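Local atomic coordinates of ZmpA Glycopeptidase (PDB entry 6XSX), a protein that probably cleaves glycosylated proteins as a metalloprotease, this chain being the M60 catalytic module of a much longer clostridial protein. Residues Q359-T364 with D396-D401; V67-P72 with L93-N98; K79-Q84 with P176-V181. All blocks are in the same frame, centred on the assembly; numbering follows the deposited sequence.

The three contacts differ in burial and chemistry: interaction 3 is buried and apolar, interaction 2 partly buried and ionic, interaction 1 an aromatic surface contact. In interaction 3, Met81, just past strand 75-80, packs on Pro176 and Val178 ahead of strand 179-182, residues flanking two strands of one large mixed sheet. In interaction 2 a lysine grips a carbonyl and a carboxylate at the border of a smaller antiparallel sheet. The segments of these two alternate along the chain, yet their nearest atoms stay about 13 Å apart. Interaction 1 joins the ends of helices 347-361 and 383-398, its centre about 43 Å from that of interaction 3; aromatic rims meet there and a bound diol adds hydrogen bonds.

Interaction 1. Residues Q359-T364 with D396-D401. With EDO (1,2-ethanediol), chain G.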
loop_
_atom_site.group_PDB
_atom_site.type_symbol
_atom_site.label_atom_id
_atom_site.label_comp_id
_atom_site.label_asym_id
_atom_site.label_seq_id
_atom_site.Cartn_x
_atom_site.Cartn_y
_atom_site.Cartn_z
ATOM N N GLN A 359 13.428 -7.682 -5.017
ATOM C CA GLN A 359 12.597 -6.791 -5.815
ATOM C C GLN A 359 13.436 -5.641 -6.378
ATOM O O GLN A 359 13.186 -5.170 -7.485
ATOM C CB GLN A 359 11.421 -6.258 -4.993
ATOM C CG GLN A 359 10.536 -5.262 -5.734
ATOM C CD GLN A 359 9.762 -5.867 -6.886
ATOM O OE1 GLN A 359 9.608 -7.080 -6.996
ATOM N NE2 GLN A 359 9.282 -5.019 -7.772
ATOM N N LEU A 360 14.437 -5.195 -5.618
ATOM C CA LEU A 360 15.375 -4.204 -6.132
ATOM C C LEU A 360 16.143 -4.816 -7.309
ATOM O O LEU A 360 16.381 -4.152 -8.314
ATOM C CB LEU A 360 16.330 -3.781 -5.008
ATOM C CG LEU A 360 15.748 -2.862 -3.928
ATOM C CD1 LEU A 360 16.691 -2.791 -2.730
ATOM C CD2 LEU A 360 15.528 -1.457 -4.472
ATOM N N TYR A 361 16.510 -6.099 -7.180
ATOM C CA TYR A 361 17.316 -6.793 -8.174
ATOM C C TYR A 361 16.518 -6.995 -9.458
ATOM O O TYR A 361 17.057 -6.815 -10.546
ATOM C CB TYR A 361 17.846 -8.120 -7.626
ATOM C CG TYR A 361 18.524 -8.994 -8.655
ATOM C CD1 TYR A 361 19.737 -8.623 -9.222
ATOM C CD2 TYR A 361 17.948 -10.181 -9.077
ATOM C CE1 TYR A 361 20.367 -9.414 -10.170
ATOM C CE2 TYR A 361 18.559 -10.985 -10.026
ATOM C CZ TYR A 361 19.776 -10.602 -10.571
ATOM O OH TYR A 361 20.383 -11.374 -11.516
ATOM N N ASP A 362 15.235 -7.361 -9.312
ATOM C CA ASP A 362 14.372 -7.646 -10.449
ATOM C C ASP A 362 12.932 -7.285 -10.091
ATOM O O ASP A 362 12.254 -8.004 -9.345
ATOM C CB ASP A 362 14.506 -9.114 -10.870
ATOM C CG ASP A 362 13.765 -9.501 -12.145
ATOM O OD1 ASP A 362 12.769 -8.833 -12.496
ATOM O OD2 ASP A 362 14.187 -10.482 -12.767
ATOM N N LYS A 363 12.474 -6.176 -10.681
ATOM C CA LYS A 363 11.186 -5.564 -10.410
ATOM C C LYS A 363 10.014 -6.482 -10.772
ATOM O O LYS A 363 8.888 -6.193 -10.373
ATOM C CB LYS A 363 11.095 -4.232 -11.157
ATOM C CG LYS A 363 11.030 -4.355 -12.671
ATOM C CD LYS A 363 11.115 -3.004 -13.340
ATOM C CE LYS A 363 10.499 -3.012 -14.718
ATOM N NZ LYS A 363 10.380 -1.639 -15.259
ATOM N N THR A 364 10.265 -7.582 -11.498
ATOM C CA THR A 364 9.207 -8.539 -11.817
ATOM C C THR A 364 8.977 -9.537 -10.679
ATOM O O THR A 364 8.087 -10.380 -10.772
ATOM C CB THR A 364 9.453 -9.320 -13.120
ATOM O OG1 THR A 364 10.552 -10.220 -12.960
ATOM C CG2 THR A 364 9.644 -8.436 -14.339
ATOM N N ASP A 396 11.621 -20.673 -6.889
ATOM C CA ASP A 396 10.896 -21.039 -8.101
ATOM C C ASP A 396 10.742 -19.835 -9.035
ATOM O O ASP A 396 10.954 -19.958 -10.238
ATOM C CB ASP A 396 9.504 -21.598 -7.792
ATOM C CG ASP A 396 9.499 -22.962 -7.120
ATOM O OD1 ASP A 396 10.363 -23.801 -7.472
ATOM O OD2 ASP A 396 8.622 -23.178 -6.250
ATOM N N VAL A 397 10.341 -18.683 -8.486
ATOM C CA VAL A 397 10.131 -17.488 -9.290
ATOM C C VAL A 397 11.417 -17.137 -10.045
ATOM O O VAL A 397 11.377 -16.807 -11.230
ATOM C CB VAL A 397 9.608 -16.306 -8.445
ATOM C CG1 VAL A 397 9.715 -14.971 -9.182
ATOM C CG2 VAL A 397 8.176 -16.527 -7.972
ATOM N N PHE A 398 12.565 -17.217 -9.361
ATOM C CA PHE A 398 13.817 -16.776 -9.962
ATOM C C PHE A 398 14.483 -17.887 -10.771
ATOM O O PHE A 398 15.335 -17.599 -11.605
ATOM C CB PHE A 398 14.790 -16.243 -8.906
ATOM C CG PHE A 398 14.717 -14.755 -8.669
ATOM C CD1 PHE A 398 15.411 -13.869 -9.483
ATOM C CD2 PHE A 398 13.958 -14.235 -7.628
ATOM C CE1 PHE A 398 15.335 -12.498 -9.268
ATOM C CE2 PHE A 398 13.891 -12.866 -7.410
ATOM C CZ PHE A 398 14.582 -11.999 -8.228
ATOM N N LYS A 399 14.104 -19.144 -10.508
ATOM C CA LYS A 399 14.863 -20.306 -10.955
ATOM C C LYS A 399 16.277 -20.243 -10.374
ATOM O O LYS A 399 17.243 -20.586 -11.055
ATOM C CB LYS A 399 14.944 -20.400 -12.486
ATOM C CG LYS A 399 13.624 -20.521 -13.234
ATOM C CD LYS A 399 12.810 -21.722 -12.805
ATOM C CE LYS A 399 11.690 -22.070 -13.764
ATOM N NZ LYS A 399 12.214 -22.573 -15.056
ATOM N N LEU A 400 16.387 -19.801 -9.118
ATOM C CA LEU A 400 17.675 -19.702 -8.451
ATOM C C LEU A 400 17.585 -20.362 -7.080
ATOM O O LEU A 400 16.527 -20.383 -6.461
ATOM C CB LEU A 400 18.077 -18.228 -8.304
ATOM C CG LEU A 400 18.495 -17.500 -9.581
ATOM C CD1 LEU A 400 18.580 -15.992 -9.352
ATOM C CD2 LEU A 400 19.815 -18.040 -10.126
ATOM N N ASP A 401 18.714 -20.890 -6.603
ATOM C CA ASP A 401 18.736 -21.459 -5.267
ATOM C C ASP A 401 18.973 -20.331 -4.263
ATOM O O ASP A 401 20.115 -19.926 -4.044
ATOM C CB ASP A 401 19.748 -22.605 -5.165
ATOM C CG ASP A 401 19.792 -23.230 -3.785
ATOM O OD1 ASP A 401 19.041 -22.779 -2.902
ATOM O OD2 ASP A 401 20.582 -24.147 -3.603
HETATM C C1 EDO G . 11.840 -12.605 -10.992
HETATM O O1 EDO G . 10.628 -12.659 -11.727
HETATM C C2 EDO G . 12.911 -13.433 -11.604
HETATM O O2 EDO G . 12.895 -13.369 -13.014
#
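Phe398 sets its CE1 3.5 Å from CD2 of Tyr361, at the edge of the tyrosine ring. The rings meet rim to rim: their centroids are 5.9 Å apart and their planes are inclined at 32°, so neither covers the other's face. Asp362 adds its methylene, which points from the backbone toward Phe398 and brings CB 3.8 Å from Phe398 CE1. Its first torsion (chi1 -174°) sets CG anti to the backbone N and places the carboxylate, with OD1 bonded to Thr364 and OD2 to a diol.

Hydrogen bonds form a second group. After helix 347-361 ends, Asp362 caps the turn into helix 365-375: its OD1 accepts from Thr364 N at 3.0 Å and from Thr364 OG1 at 2.7 Å, both donors arriving from the same face of the carboxylate.

The diol, a 1,2-ethanediol probably from the crystallisation liquor, lies between the segments, hydrogen-bonded to 359-364 and packed on Phe398. Its O1 donates to Thr364 OG1 (2.7 Å) and its O2 to Asp362 OD2 (3.2 Å), while C2 lies over one face of Phe398, 3.3 Å from CD1. Arg368 also bonds the diol.

Phenylalanine suits a site needing a broad apolar surface, and aspartate one needing several acceptors. With no direct hydrogen bond between the segments, the chemistry implies joining by dispersion, and polarity concentrated on the capping turn.

Interaction 2. Residues V67-P72 with L93-N98; sequences VEDGKP and LSKGKN
Lys95 reaches across to the loop after strand 60-66 and spends its ammonium group on two oxygens there. NZ of Lys95 donates to Val67 O at 2.8 Å, nearly in line with the C=O bond (168° at the oxygen), and to Asp69 OD1 at 2.9 Å, completing a salt bridge. It meets that oxygen 58° out of the carboxylate plane. Nearer the backbone, CB of Lys95 rests 4.1 Å from CG2 of Val67, so the apolar root of the lysine lies against a buried branched residue while its charged end stays at the surface.

The lysine gets there because CG is anti to the backbone N (chi1 175°) and the rest of the chain is extended. The span needs the length of a lysine, with a charged end able to donate to several oxygens. A bound MES, probably from the crystallisation liquor, contributes a sulfonate oxygen as a further partner of Lys95 NZ and accepts from Asp69 N.

Further out, a turn and an asparagine order the two segments. Glu68 to Lys71, with Asp69 second, make a type II beta turn, closed by Lys71 N to Glu68 O at 3.0 Å; Gly70 fits its positive phi. OE2 of Glu68 accepts from Arg133 N. Asn98 ties back the chain before it: its OD1 accepts from Ser94 N at 2.9 Å, and its ND2 donates to Ser94 O at 3.1 Å and to Val63 O. The whole is a beta turn pinned beside strand 96-101, an outermost strand of a four-stranded antiparallel sheet, which pairs there with strand 60-66.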
loop_
_atom_site.group_PDB
_atom_site.type_symbol
_atom_site.label_atom_id
_atom_site.label_comp_id
_atom_site.label_asym_id
_atom_site.label_seq_id
_atom_site.Cartn_x
_atom_site.Cartn_y
_atom_site.Cartn_z
ATOM N N VAL A 67 -37.593 -3.748 -8.331
ATOM C CA VAL A 67 -36.916 -4.943 -8.833
ATOM C C VAL A 67 -37.995 -5.871 -9.391
ATOM O O VAL A 67 -39.176 -5.679 -9.090
ATOM C CB VAL A 67 -36.106 -5.682 -7.741
ATOM C CG1 VAL A 67 -34.953 -4.844 -7.202
ATOM C CG2 VAL A 67 -36.992 -6.181 -6.606
ATOM N N GLU A 68 -37.586 -6.885 -10.165
ATOM C CA GLU A 68 -38.505 -7.937 -10.565
ATOM C C GLU A 68 -39.037 -8.619 -9.312
ATOM O O GLU A 68 -38.281 -8.860 -8.373
ATOM C CB GLU A 68 -37.793 -9.026 -11.363
ATOM C CG GLU A 68 -37.454 -8.628 -12.777
ATOM C CD GLU A 68 -36.711 -9.724 -13.520
ATOM O OE1 GLU A 68 -37.018 -10.916 -13.284
ATOM O OE2 GLU A 68 -35.812 -9.384 -14.305
ATOM N N ASP A 69 -40.328 -8.959 -9.332
ATOM C CA ASP A 69 -40.974 -9.610 -8.203
ATOM C C ASP A 69 -40.152 -10.810 -7.764
ATOM O O ASP A 69 -39.734 -11.600 -8.601
ATOM C CB ASP A 69 -42.394 -10.061 -8.554
ATOM C CG ASP A 69 -43.358 -8.895 -8.612
ATOM O OD1 ASP A 69 -43.137 -7.925 -7.858
ATOM O OD2 ASP A 69 -44.314 -8.957 -9.422
ATOM N N GLY A 70 -39.922 -10.922 -6.451
ATOM C CA GLY A 70 -39.287 -12.098 -5.875
ATOM C C GLY A 70 -37.756 -12.070 -5.943
ATOM O O GLY A 70 -37.110 -12.966 -5.411
ATOM N N LYS A 71 -37.182 -11.057 -6.608
ATOM C CA LYS A 71 -35.742 -10.965 -6.809
ATOM C C LYS A 71 -35.088 -10.177 -5.676
ATOM O O LYS A 71 -35.718 -9.322 -5.058
ATOM C CB LYS A 71 -35.426 -10.262 -8.132
ATOM C CG LYS A 71 -35.759 -11.041 -9.394
ATOM C CD LYS A 71 -35.216 -12.451 -9.410
ATOM C CE LYS A 71 -35.669 -13.206 -10.642
ATOM N NZ LYS A 71 -35.087 -14.566 -10.666
ATOM N N PRO A 72 -33.792 -10.412 -5.372
ATOM C CA PRO A 72 -33.126 -9.676 -4.295
ATOM C C PRO A 72 -33.013 -8.170 -4.552
ATOM O O PRO A 72 -32.913 -7.720 -5.690
ATOM C CB PRO A 72 -31.775 -10.389 -4.148
ATOM C CG PRO A 72 -31.544 -11.037 -5.504
ATOM C CD PRO A 72 -32.923 -11.428 -5.996
ATOM N N LEU A 93 -33.810 -3.018 2.128
ATOM C CA LEU A 93 -34.898 -2.398 1.387
ATOM C C LEU A 93 -35.790 -3.502 0.839
ATOM O O LEU A 93 -35.314 -4.583 0.510
ATOM C CB LEU A 93 -34.341 -1.577 0.215
ATOM C CG LEU A 93 -33.480 -0.367 0.568
ATOM C CD1 LEU A 93 -32.860 0.239 -0.687
ATOM C CD2 LEU A 93 -34.286 0.690 1.313
ATOM N N SER A 94 -37.078 -3.195 0.700
ATOM C CA SER A 94 -37.987 -4.118 0.045
ATOM C C SER A 94 -38.533 -3.483 -1.232
ATOM O O SER A 94 -38.409 -2.277 -1.434
ATOM C CB SER A 94 -39.074 -4.531 0.989
ATOM O OG SER A 94 -39.472 -3.418 1.770
ATOM N N LYS A 95 -39.115 -4.296 -2.119
ATOM C CA LYS A 95 -39.699 -3.695 -3.306
ATOM C C LYS A 95 -40.841 -2.753 -2.906
ATOM O O LYS A 95 -41.579 -3.025 -1.956
ATOM C CB LYS A 95 -40.139 -4.762 -4.313
ATOM C CG LYS A 95 -40.876 -4.189 -5.515
ATOM C CD LYS A 95 -41.200 -5.202 -6.589
ATOM C CE LYS A 95 -41.892 -4.561 -7.776
ATOM N NZ LYS A 95 -41.932 -5.509 -8.914
ATOM N N GLY A 96 -40.975 -1.645 -3.650
ATOM C CA GLY A 96 -41.989 -0.641 -3.377
ATOM C C GLY A 96 -41.472 0.446 -2.433
ATOM O O GLY A 96 -40.306 0.836 -2.503
ATOM N N LYS A 97 -42.345 0.891 -1.523
ATOM C CA LYS A 97 -42.108 2.050 -0.670
ATOM C C LYS A 97 -41.408 1.631 0.625
ATOM O O LYS A 97 -41.777 0.629 1.229
ATOM C CB LYS A 97 -43.459 2.713 -0.369
ATOM C CG LYS A 97 -43.434 3.941 0.531
ATOM C CD LYS A 97 -44.831 4.382 0.939
ATOM C CE LYS A 97 -44.827 5.603 1.831
ATOM N NZ LYS A 97 -46.209 6.026 2.173
ATOM N N ASN A 98 -40.397 2.410 1.045
ATOM C CA ASN A 98 -39.698 2.166 2.299
ATOM C C ASN A 98 -39.642 3.468 3.098
ATOM O O ASN A 98 -38.973 4.418 2.692
ATOM C CB ASN A 98 -38.259 1.671 2.086
ATOM C CG ASN A 98 -38.140 0.396 1.277
ATOM O OD1 ASN A 98 -37.903 -0.675 1.828
ATOM N ND2 ASN A 98 -38.307 0.495 -0.030
#

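Interaction 3. Residues K79-Q84 with P176-V181; sequences KQMDSQ and PDVFDV
Met81 lays its thioether across Val178 at about a right angle, and its shape makes the contact. CG is anti to the carbonyl carbon (chi1 -77°), and the chain then bends at both chi2 (-53°) and chi3, folding sulfur and methyl over the valine. SD of Met81 comes within 3.6 Å of Val178 CG2. The methyl carbon CE continues to 3.5 Å from Asp177 O, while CG sits 4.1 Å from Pro176 CB. A single unbranched side chain thus touches three successive residues, and methionine suits the task through its flexibility and its large, polarisable sulfur.

Val178 turns its CG2 branch, anti to its own backbone N, toward the sulfur; its compact, branched form offers a firm surface to lie against. Pro176 gives the CB side of its ring, an apolar block with few ways to move. Asp177 takes part through its carbonyl, its carboxylate being directed instead to Thr193.

Polar side chains hold the strand end from which Met81 emerges. NE2 of Gln80 donates to Met81 O at 2.8 Å almost straight, 177° at the hydrogen, on a lone pair in the carbonyl plane; Lys79 NZ donates to Gln80 O, also at 2.8 Å.

Around this buried contact, strand 117-123 supplies Ala117 to Pro176 and Val119 to Val178, and Asn189 of strand 186-190 touches both Met81 and Val178. Phe179, whose CB is directed away from segment 79-84, packs on Val158 and Leu162 of helix 155-171. The contact joins the residue after strand 75-80 to those before strand 179-182, strands that are not neighbours in the mixed sheet.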
loop_
_atom_site.group_PDB
_atom_site.type_symbol
_atom_site.label_atom_id
_atom_site.label_comp_id
_atom_site.label_asym_id
_atom_site.label_seq_id
_atom_site.Cartn_x
_atom_site.Cartn_y
_atom_site.Cartn_z
ATOM N N LYS A 79 -23.582 6.273 6.218
ATOM C CA LYS A 79 -22.245 6.421 6.760
ATOM C C LYS A 79 -22.194 7.708 7.579
ATOM O O LYS A 79 -22.296 8.801 7.021
ATOM C CB LYS A 79 -21.210 6.357 5.624
ATOM C CG LYS A 79 -19.736 6.348 6.049
ATOM C CD LYS A 79 -19.140 7.742 6.111
ATOM C CE LYS A 79 -17.663 7.788 6.432
ATOM N NZ LYS A 79 -17.401 7.568 7.876
ATOM N N GLN A 80 -22.059 7.549 8.901
ATOM C CA GLN A 80 -21.854 8.645 9.833
ATOM C C GLN A 80 -20.434 9.179 9.654
ATOM O O GLN A 80 -19.491 8.399 9.511
ATOM C CB GLN A 80 -22.071 8.145 11.262
ATOM C CG GLN A 80 -21.397 8.992 12.341
ATOM C CD GLN A 80 -22.068 10.323 12.587
ATOM O OE1 GLN A 80 -23.259 10.391 12.908
ATOM N NE2 GLN A 80 -21.298 11.398 12.456
ATOM N N MET A 81 -20.292 10.511 9.658
ATOM C CA MET A 81 -18.997 11.161 9.468
ATOM C C MET A 81 -18.119 11.033 10.713
ATOM O O MET A 81 -18.621 11.117 11.836
ATOM C CB MET A 81 -19.160 12.653 9.134
ATOM C CG MET A 81 -19.589 12.905 7.698
ATOM S SD MET A 81 -18.479 12.072 6.533
ATOM C CE MET A 81 -17.067 13.173 6.565
ATOM N N ASP A 82 -16.808 10.844 10.481
ATOM C CA ASP A 82 -15.750 11.060 11.462
ATOM C C ASP A 82 -15.925 10.206 12.719
ATOM O O ASP A 82 -15.766 10.703 13.839
ATOM C CB ASP A 82 -15.636 12.538 11.841
ATOM C CG ASP A 82 -14.227 12.965 12.216
ATOM O OD1 ASP A 82 -13.359 12.079 12.377
ATOM O OD2 ASP A 82 -14.014 14.187 12.346
ATOM N N SER A 83 -16.214 8.914 12.519
ATOM C CA SER A 83 -16.203 7.942 13.596
ATOM C C SER A 83 -14.775 7.441 13.799
ATOM O O SER A 83 -13.940 7.573 12.907
ATOM C CB SER A 83 -17.144 6.806 13.268
ATOM O OG SER A 83 -17.000 5.743 14.191
ATOM N N GLN A 84 -14.494 6.855 14.971
ATOM C CA GLN A 84 -13.239 6.145 15.162
ATOM C C GLN A 84 -13.272 4.866 14.325
ATOM O O GLN A 84 -12.227 4.306 14.004
ATOM C CB GLN A 84 -12.981 5.843 16.643
ATOM C CG GLN A 84 -13.826 4.687 17.154
ATOM C CD GLN A 84 -13.702 4.453 18.639
ATOM O OE1 GLN A 84 -14.629 4.725 19.395
ATOM N NE2 GLN A 84 -12.556 3.942 19.068
ATOM N N PRO A 176 -24.172 17.013 7.992
ATOM C CA PRO A 176 -22.814 16.465 8.034
ATOM C C PRO A 176 -21.842 17.366 7.265
ATOM O O PRO A 176 -22.165 17.848 6.181
ATOM C CB PRO A 176 -22.972 15.122 7.308
ATOM C CG PRO A 176 -24.055 15.402 6.296
ATOM C CD PRO A 176 -25.035 16.306 7.030
ATOM N N ASP A 177 -20.655 17.591 7.845
ATOM C CA ASP A 177 -19.570 18.284 7.165
ATOM C C ASP A 177 -18.834 17.251 6.308
ATOM O O ASP A 177 -17.987 16.520 6.818
ATOM C CB ASP A 177 -18.635 18.971 8.177
ATOM C CG ASP A 177 -17.606 19.919 7.562
ATOM O OD1 ASP A 177 -17.517 19.982 6.313
ATOM O OD2 ASP A 177 -16.885 20.589 8.338
ATOM N N VAL A 178 -19.169 17.185 5.014
ATOM C CA VAL A 178 -18.714 16.072 4.190
ATOM C C VAL A 178 -18.532 16.508 2.739
ATOM O O VAL A 178 -19.380 17.224 2.207
ATOM C CB VAL A 178 -19.668 14.859 4.263
ATOM C CG1 VAL A 178 -21.091 15.208 3.838
ATOM C CG2 VAL A 178 -19.162 13.693 3.430
ATOM N N PHE A 179 -17.453 16.002 2.111
ATOM C CA PHE A 179 -17.253 16.042 0.667
ATOM C C PHE A 179 -16.659 14.716 0.198
ATOM O O PHE A 179 -15.690 14.229 0.789
ATOM C CB PHE A 179 -16.332 17.206 0.282
ATOM C CG PHE A 179 -15.953 17.240 -1.173
ATOM C CD1 PHE A 179 -16.858 17.670 -2.136
ATOM C CD2 PHE A 179 -14.694 16.835 -1.587
ATOM C CE1 PHE A 179 -16.509 17.690 -3.481
ATOM C CE2 PHE A 179 -14.347 16.845 -2.930
ATOM C CZ PHE A 179 -15.251 17.284 -3.875
ATOM N N ASP A 180 -17.241 14.141 -0.868
ATOM C CA ASP A 180 -16.777 12.858 -1.386
ATOM C C ASP A 180 -16.234 13.019 -2.801
ATOM O O ASP A 180 -16.848 13.703 -3.613
ATOM C CB ASP A 180 -17.884 11.797 -1.409
ATOM C CG ASP A 180 -18.188 11.152 -0.064
ATOM O OD1 ASP A 180 -17.332 11.229 0.833
ATOM O OD2 ASP A 180 -19.277 10.560 0.077
ATOM N N VAL A 181 -15.118 12.332 -3.090
ATOM C CA VAL A 181 -14.656 12.141 -4.459
ATOM C C VAL A 181 -14.775 10.662 -4.818
ATOM O O VAL A 181 -14.115 9.822 -4.197
ATOM C CB VAL A 181 -13.196 12.596 -4.658
ATOM C CG1 VAL A 181 -12.784 12.513 -6.126
ATOM C CG2 VAL A 181 -12.943 13.989 -4.095
#